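Local coordinates for sister chromatid cohesion protein (Chaetomium thermophilum, PDB 5T8V) that probably helps load cohesin onto chromatin, this chain being the C-terminal, HEAT-repeat part of the Scc2 loader, at residues D1027-A1032 with D1062-L1067; A1055-F1060 with H1123-D1128. All blocks are in the same frame, centred on the assembly; numbering follows the deposited sequence.

Contact 1: residues D1027-A1032 with D1062-L1067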
loop_
_atom_site.group_PDB
_atom_site.type_symbol
_atom_site.label_atom_id
_atom_site.label_comp_id
_atom_site.label_asym_id
_atom_site.label_seq_id
_atom_site.Cartn_x
_atom_site.Cartn_y
_atom_site.Cartn_z
ATOM N N ASP A 1027 -46.484 0.699 -41.772
ATOM C CA ASP A 1027 -46.581 2.061 -41.258
ATOM C C ASP A 1027 -47.950 2.353 -40.659
ATOM O O ASP A 1027 -48.092 3.331 -39.915
ATOM C CB ASP A 1027 -46.281 3.067 -42.370
ATOM C CG ASP A 1027 -44.836 3.016 -42.831
ATOM O OD1 ASP A 1027 -43.975 2.558 -42.050
ATOM O OD2 ASP A 1027 -44.563 3.442 -43.974
ATOM N N VAL A 1028 -48.954 1.540 -40.967
ATOM C CA VAL A 1028 -50.291 1.686 -40.400
ATOM C C VAL A 1028 -50.494 0.750 -39.217
ATOM O O VAL A 1028 -51.011 1.154 -38.175
ATOM C CB VAL A 1028 -51.358 1.449 -41.492
ATOM C CG1 VAL A 1028 -52.762 1.436 -40.894
ATOM C CG2 VAL A 1028 -51.250 2.517 -42.569
ATOM N N ARG A 1029 -50.091 -0.514 -39.363
ATOM C CA ARG A 1029 -50.246 -1.467 -38.270
ATOM C C ARG A 1029 -49.466 -1.036 -37.037
ATOM O O ARG A 1029 -49.884 -1.326 -35.910
ATOM C CB ARG A 1029 -49.792 -2.858 -38.716
ATOM C CG ARG A 1029 -50.681 -3.504 -39.766
ATOM C CD ARG A 1029 -50.163 -4.882 -40.140
ATOM N NE ARG A 1029 -50.280 -5.829 -39.034
ATOM C CZ ARG A 1029 -49.709 -7.030 -39.008
ATOM N NH1 ARG A 1029 -48.965 -7.441 -40.029
ATOM N NH2 ARG A 1029 -49.875 -7.821 -37.958
ATOM N N LYS A 1030 -48.330 -0.346 -37.222
ATOM C CA LYS A 1030 -47.530 0.046 -36.060
ATOM C C LYS A 1030 -48.264 1.064 -35.199
ATOM O O LYS A 1030 -48.590 0.752 -34.040
ATOM C CB LYS A 1030 -46.155 0.549 -36.511
ATOM C CG LYS A 1030 -45.305 1.077 -35.361
ATOM C CD LYS A 1030 -43.989 1.662 -35.835
ATOM C CE LYS A 1030 -43.237 2.319 -34.685
ATOM N NZ LYS A 1030 -44.014 3.432 -34.064
ATOM N N PRO A 1031 -48.564 2.274 -35.678
ATOM C CA PRO A 1031 -49.204 3.265 -34.798
ATOM C C PRO A 1031 -50.579 2.848 -34.310
ATOM O O PRO A 1031 -51.036 3.362 -33.281
ATOM C CB PRO A 1031 -49.271 4.522 -35.674
ATOM C CG PRO A 1031 -49.252 4.013 -37.068
ATOM C CD PRO A 1031 -48.391 2.793 -37.048
ATOM N N ALA A 1032 -51.254 1.935 -35.011
ATOM C CA ALA A 1032 -52.524 1.410 -34.518
ATOM C C ALA A 1032 -52.313 0.574 -33.263
ATOM O O ALA A 1032 -52.953 0.806 -32.228
ATOM C CB ALA A 1032 -53.207 0.582 -35.606
ATOM N N ASP A 1062 -47.273 -13.358 -36.358
ATOM C CA ASP A 1062 -46.508 -12.819 -37.477
ATOM C C ASP A 1062 -45.019 -12.720 -37.170
ATOM O O ASP A 1062 -44.213 -12.636 -38.104
ATOM C CB ASP A 1062 -47.053 -11.443 -37.863
ATOM C CG ASP A 1062 -48.460 -11.511 -38.424
ATOM O OD1 ASP A 1062 -49.144 -12.530 -38.188
ATOM O OD2 ASP A 1062 -48.884 -10.546 -39.096
ATOM N N GLN A 1063 -44.636 -12.727 -35.892
ATOM C CA GLN A 1063 -43.229 -12.670 -35.493
ATOM C C GLN A 1063 -42.536 -11.434 -36.068
ATOM O O GLN A 1063 -41.395 -11.499 -36.528
ATOM C CB GLN A 1063 -42.488 -13.946 -35.903
ATOM C CG GLN A 1063 -42.812 -15.158 -35.043
ATOM C CD GLN A 1063 -41.953 -16.359 -35.386
ATOM O OE1 GLN A 1063 -41.449 -16.477 -36.503
ATOM N NE2 GLN A 1063 -41.775 -17.254 -34.423
ATOM N N ILE A 1064 -43.226 -10.302 -36.039
ATOM C CA ILE A 1064 -42.683 -9.033 -36.517
ATOM C C ILE A 1064 -42.132 -8.278 -35.312
ATOM O O ILE A 1064 -42.894 -8.005 -34.371
ATOM C CB ILE A 1064 -43.747 -8.204 -37.249
ATOM C CG1 ILE A 1064 -44.239 -8.964 -38.487
ATOM C CG2 ILE A 1064 -43.182 -6.840 -37.649
ATOM C CD1 ILE A 1064 -45.401 -8.305 -39.205
ATOM N N PRO A 1065 -40.843 -7.915 -35.291
ATOM C CA PRO A 1065 -40.270 -7.347 -34.053
ATOM C C PRO A 1065 -40.886 -6.029 -33.601
ATOM O O PRO A 1065 -41.170 -5.866 -32.409
ATOM C CB PRO A 1065 -38.784 -7.186 -34.408
ATOM C CG PRO A 1065 -38.542 -8.180 -35.479
ATOM C CD PRO A 1065 -39.797 -8.216 -36.285
ATOM N N ILE A 1066 -41.080 -5.068 -34.506
ATOM C CA ILE A 1066 -41.440 -3.715 -34.077
ATOM C C ILE A 1066 -42.843 -3.693 -33.476
ATOM O O ILE A 1066 -43.063 -3.160 -32.379
ATOM C CB ILE A 1066 -41.299 -2.719 -35.248
ATOM C CG1 ILE A 1066 -41.651 -1.295 -34.802
ATOM C CG2 ILE A 1066 -42.163 -3.120 -36.444
ATOM C CD1 ILE A 1066 -40.705 -0.722 -33.768
ATOM N N LEU A 1067 -43.815 -4.268 -34.175
ATOM C CA LEU A 1067 -45.188 -4.188 -33.698
ATOM C C LEU A 1067 -45.511 -5.237 -32.642
ATOM O O LEU A 1067 -46.619 -5.216 -32.096
ATOM C CB LEU A 1067 -46.167 -4.280 -34.873
ATOM C CG LEU A 1067 -45.976 -5.341 -35.961
ATOM C CD1 LEU A 1067 -46.535 -6.663 -35.512
ATOM C CD2 LEU A 1067 -46.640 -4.884 -37.245
#

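Contact 2: residues A1055-F1060 with H1123-D1128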
loop_
_atom_site.group_PDB
_atom_site.type_symbol
_atom_site.label_atom_id
_atom_site.label_comp_id
_atom_site.label_asym_id
_atom_site.label_seq_id
_atom_site.Cartn_x
_atom_site.Cartn_y
_atom_site.Cartn_z
ATOM N N ALA A 1055 -55.844 -9.331 -32.256
ATOM C CA ALA A 1055 -54.780 -8.569 -32.898
ATOM C C ALA A 1055 -53.438 -8.827 -32.226
ATOM O O ALA A 1055 -52.403 -8.867 -32.899
ATOM C CB ALA A 1055 -55.115 -7.078 -32.877
ATOM N N PHE A 1056 -53.430 -9.001 -30.902
ATOM C CA PHE A 1056 -52.186 -9.341 -30.216
ATOM C C PHE A 1056 -51.701 -10.726 -30.629
ATOM O O PHE A 1056 -50.526 -10.907 -30.975
ATOM C CB PHE A 1056 -52.382 -9.268 -28.699
ATOM C CG PHE A 1056 -52.461 -7.862 -28.148
ATOM C CD1 PHE A 1056 -52.383 -6.754 -28.981
ATOM C CD2 PHE A 1056 -52.602 -7.653 -26.785
ATOM C CE1 PHE A 1056 -52.451 -5.473 -28.462
ATOM C CE2 PHE A 1056 -52.671 -6.373 -26.264
ATOM C CZ PHE A 1056 -52.595 -5.284 -27.103
ATOM N N GLN A 1057 -52.591 -11.720 -30.598
ATOM C CA GLN A 1057 -52.229 -13.048 -31.082
ATOM C C GLN A 1057 -51.733 -12.987 -32.520
ATOM O O GLN A 1057 -50.762 -13.663 -32.878
ATOM C CB GLN A 1057 -53.423 -13.996 -30.970
ATOM C CG GLN A 1057 -53.587 -14.641 -29.600
ATOM C CD GLN A 1057 -52.492 -15.645 -29.289
ATOM O OE1 GLN A 1057 -51.501 -15.747 -30.014
ATOM N NE2 GLN A 1057 -52.668 -16.397 -28.209
ATOM N N GLN A 1058 -52.388 -12.181 -33.358
ATOM C CA GLN A 1058 -51.922 -12.012 -34.731
ATOM C C GLN A 1058 -50.505 -11.454 -34.759
ATOM O O GLN A 1058 -49.660 -11.915 -35.535
ATOM C CB GLN A 1058 -52.877 -11.094 -35.493
ATOM C CG GLN A 1058 -52.628 -11.038 -36.996
ATOM C CD GLN A 1058 -52.787 -12.387 -37.679
ATOM O OE1 GLN A 1058 -52.046 -12.711 -38.606
ATOM N NE2 GLN A 1058 -53.759 -13.175 -37.232
ATOM N N VAL A 1059 -50.226 -10.463 -33.911
ATOM C CA VAL A 1059 -48.889 -9.878 -33.838
ATOM C C VAL A 1059 -47.864 -10.955 -33.507
ATOM O O VAL A 1059 -46.884 -11.156 -34.236
ATOM C CB VAL A 1059 -48.861 -8.740 -32.804
ATOM C CG1 VAL A 1059 -47.432 -8.387 -32.402
ATOM C CG2 VAL A 1059 -49.565 -7.511 -33.351
ATOM N N PHE A 1060 -48.076 -11.662 -32.394
ATOM C CA PHE A 1060 -47.113 -12.674 -31.975
ATOM C C PHE A 1060 -46.962 -13.773 -33.018
ATOM O O PHE A 1060 -45.868 -14.326 -33.179
ATOM C CB PHE A 1060 -47.531 -13.264 -30.628
ATOM C CG PHE A 1060 -47.414 -12.298 -29.481
ATOM C CD1 PHE A 1060 -46.228 -11.624 -29.243
ATOM C CD2 PHE A 1060 -48.495 -12.058 -28.648
ATOM C CE1 PHE A 1060 -46.120 -10.735 -28.191
ATOM C CE2 PHE A 1060 -48.392 -11.169 -27.596
ATOM C CZ PHE A 1060 -47.204 -10.507 -27.367
ATOM N N HIS A 1123 -51.752 -15.535 -19.072
ATOM C CA HIS A 1123 -51.772 -16.933 -19.481
ATOM C C HIS A 1123 -51.898 -17.065 -20.991
ATOM O O HIS A 1123 -51.256 -17.933 -21.595
ATOM C CB HIS A 1123 -52.905 -17.677 -18.775
ATOM C CG HIS A 1123 -52.517 -18.229 -17.439
ATOM N ND1 HIS A 1123 -51.793 -19.393 -17.299
ATOM C CD2 HIS A 1123 -52.745 -17.774 -16.184
ATOM C CE1 HIS A 1123 -51.593 -19.634 -16.015
ATOM N NE2 HIS A 1123 -52.162 -18.667 -15.317
ATOM N N ARG A 1124 -52.711 -16.218 -21.627
ATOM C CA ARG A 1124 -52.856 -16.326 -23.077
ATOM C C ARG A 1124 -51.523 -16.120 -23.790
ATOM O O ARG A 1124 -51.204 -16.848 -24.739
ATOM C CB ARG A 1124 -53.889 -15.326 -23.591
ATOM C CG ARG A 1124 -53.945 -15.226 -25.124
ATOM C CD ARG A 1124 -55.331 -15.490 -25.664
ATOM N NE ARG A 1124 -56.344 -14.696 -24.979
ATOM C CZ ARG A 1124 -57.652 -14.853 -25.142
ATOM N NH1 ARG A 1124 -58.120 -15.779 -25.971
ATOM N NH2 ARG A 1124 -58.495 -14.083 -24.471
ATOM N N PHE A 1125 -50.732 -15.140 -23.358
ATOM C CA PHE A 1125 -49.536 -14.743 -24.093
ATOM C C PHE A 1125 -48.237 -15.247 -23.473
ATOM O O PHE A 1125 -47.158 -14.923 -23.985
ATOM C CB PHE A 1125 -49.491 -13.218 -24.216
ATOM C CG PHE A 1125 -50.697 -12.633 -24.894
ATOM C CD1 PHE A 1125 -50.921 -12.844 -26.245
ATOM C CD2 PHE A 1125 -51.609 -11.872 -24.181
ATOM C CE1 PHE A 1125 -52.030 -12.309 -26.871
ATOM C CE2 PHE A 1125 -52.719 -11.335 -24.803
ATOM C CZ PHE A 1125 -52.930 -11.554 -26.150
ATOM N N LEU A 1126 -48.306 -16.043 -22.403
ATOM C CA LEU A 1126 -47.087 -16.495 -21.739
ATOM C C LEU A 1126 -46.153 -17.200 -22.716
ATOM O O LEU A 1126 -44.951 -16.915 -22.758
ATOM C CB LEU A 1126 -47.433 -17.422 -20.573
ATOM C CG LEU A 1126 -46.235 -17.947 -19.775
ATOM C CD1 LEU A 1126 -45.508 -16.808 -19.073
ATOM C CD2 LEU A 1126 -46.675 -18.997 -18.774
ATOM N N LYS A 1127 -46.688 -18.134 -23.507
ATOM C CA LYS A 1127 -45.847 -18.885 -24.434
ATOM C C LYS A 1127 -45.115 -17.956 -25.395
ATOM O O LYS A 1127 -43.912 -18.117 -25.634
ATOM C CB LYS A 1127 -46.695 -19.894 -25.206
ATOM C CG LYS A 1127 -47.361 -20.943 -24.327
ATOM C CD LYS A 1127 -48.232 -21.885 -25.143
ATOM C CE LYS A 1127 -48.860 -22.964 -24.274
ATOM N NZ LYS A 1127 -49.727 -23.888 -25.063
ATOM N N ASP A 1128 -45.822 -16.971 -25.949
ATOM C CA ASP A 1128 -45.211 -16.070 -26.920
ATOM C C ASP A 1128 -44.139 -15.204 -26.269
ATOM O O ASP A 1128 -43.027 -15.073 -26.799
ATOM C CB ASP A 1128 -46.283 -15.198 -27.571
ATOM C CG ASP A 1128 -47.358 -16.016 -28.255
ATOM O OD1 ASP A 1128 -47.169 -16.373 -29.437
ATOM O OD2 ASP A 1128 -48.389 -16.305 -27.611
#

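Contact 1: residues D1027-A1032 with D1062-L1067
Asp1062 OD2 takes both terminal nitrogens of the Arg1029 guanidinium. NH2 of Arg1029 lies 3.1 Å and NH1 3.2 Å from OD2 of Asp1062, so this one oxygen takes two donors in a salt bridge. The acid sits at the end of the guanidinium, close to its plane. The carboxylate itself is turned by 76° against that plane. NH1 meets OD2 nearly along its C-O bond, whereas NH2 comes from above the carboxylate plane. The third nitrogen, NE, is hydrogen-bonded to the backbone oxygen of Ala1020, which helps fix the rotation of the group. Leu1067 lays CD2 over one guanidinium face, 4.1 Å from CZ of Arg1029. The same methyl also touches CB of Arg1029 at 4.0 Å. Ile1064 reaches NH1 with its CD1. Next to Arg1029, Lys1030 runs straight as far as CE (CG anti to the backbone N, chi1 176°), crosses Ile1066 and rests CD on its CG1, 3.9 Å away. The contact ties helix 1026-1042 to the end of helix 1050-1062, the turn after it and the first turn of helix 1065-1086. A buried arginine is given an acid and a carbonyl, which probably offset the cost of burying its charge, while Leu1067 covers one face.

Contact 2: residues A1055-F1060 with H1123-D1128
Phe1056 puts its CB 3.5 Å from CZ of Phe1125. Its ring edge is turned toward the face of the Phe1125 ring in an offset edge-to-face pair, with centroids 6.0 Å apart and planes at 60°. Gln1057 follows, and its backbone N lies at the edge of the Phe1125 ring. Its side chain bends at chi2 (-69°), which carries the amide across to Arg1124, where NE2 of Gln1057 comes 3.5 Å from CG of Arg1124. CG of Arg1124 in turn covers a face of the Phe1125 ring, and its guanidinium makes a cation-pi contact with Tyr1053. One turn later, Phe1060 brings CE2 to 3.3 Å from CD1 of Phe1125, the two rings lying oblique with centroids 5.4 Å apart. Asp1128 CB sits over one face of the Phe1060 ring in a CH-pi contact, 4.0 Å from the centroid. Without the Phe1125 ring, with an alanine here, Phe1056 and Phe1060 would probably lose the ring they share and a gap would open between the helices. Val1071 of helix 1065-1086 touches both of these phenylalanines as well. The segment axes run almost parallel, at 9° and 10.8 Å. Near-parallel neighbouring helices, here packed through an aromatic cluster of Phe1056, Phe1060 and Phe1125, are consistent with a HEAT-repeat solenoid.

In the fold
Both contacts are partly buried and lie in one helix stack, with centres about 14 Å apart. Helix 1050-1062 serves both: contact 2 uses its middle, and contact 1 uses the aspartate at its end. Helix 1065-1086 supplies part of the second segment of contact 1 and backs the phenylalanines of contact 2. They meet where Leu1067 O packs on Val1059 CG1, 3.3 Å apart. Contact 1 joins helix 1026-1042 to a turn and the helix start that follows it through a charged pair with an apolar cover, and Lys1030 and Ile1066 lie toward solvent. Contact 2 joins two helices side by side through three buried rings, with Gln1057 and Asp1128 packed among them and Arg1124 at the margin.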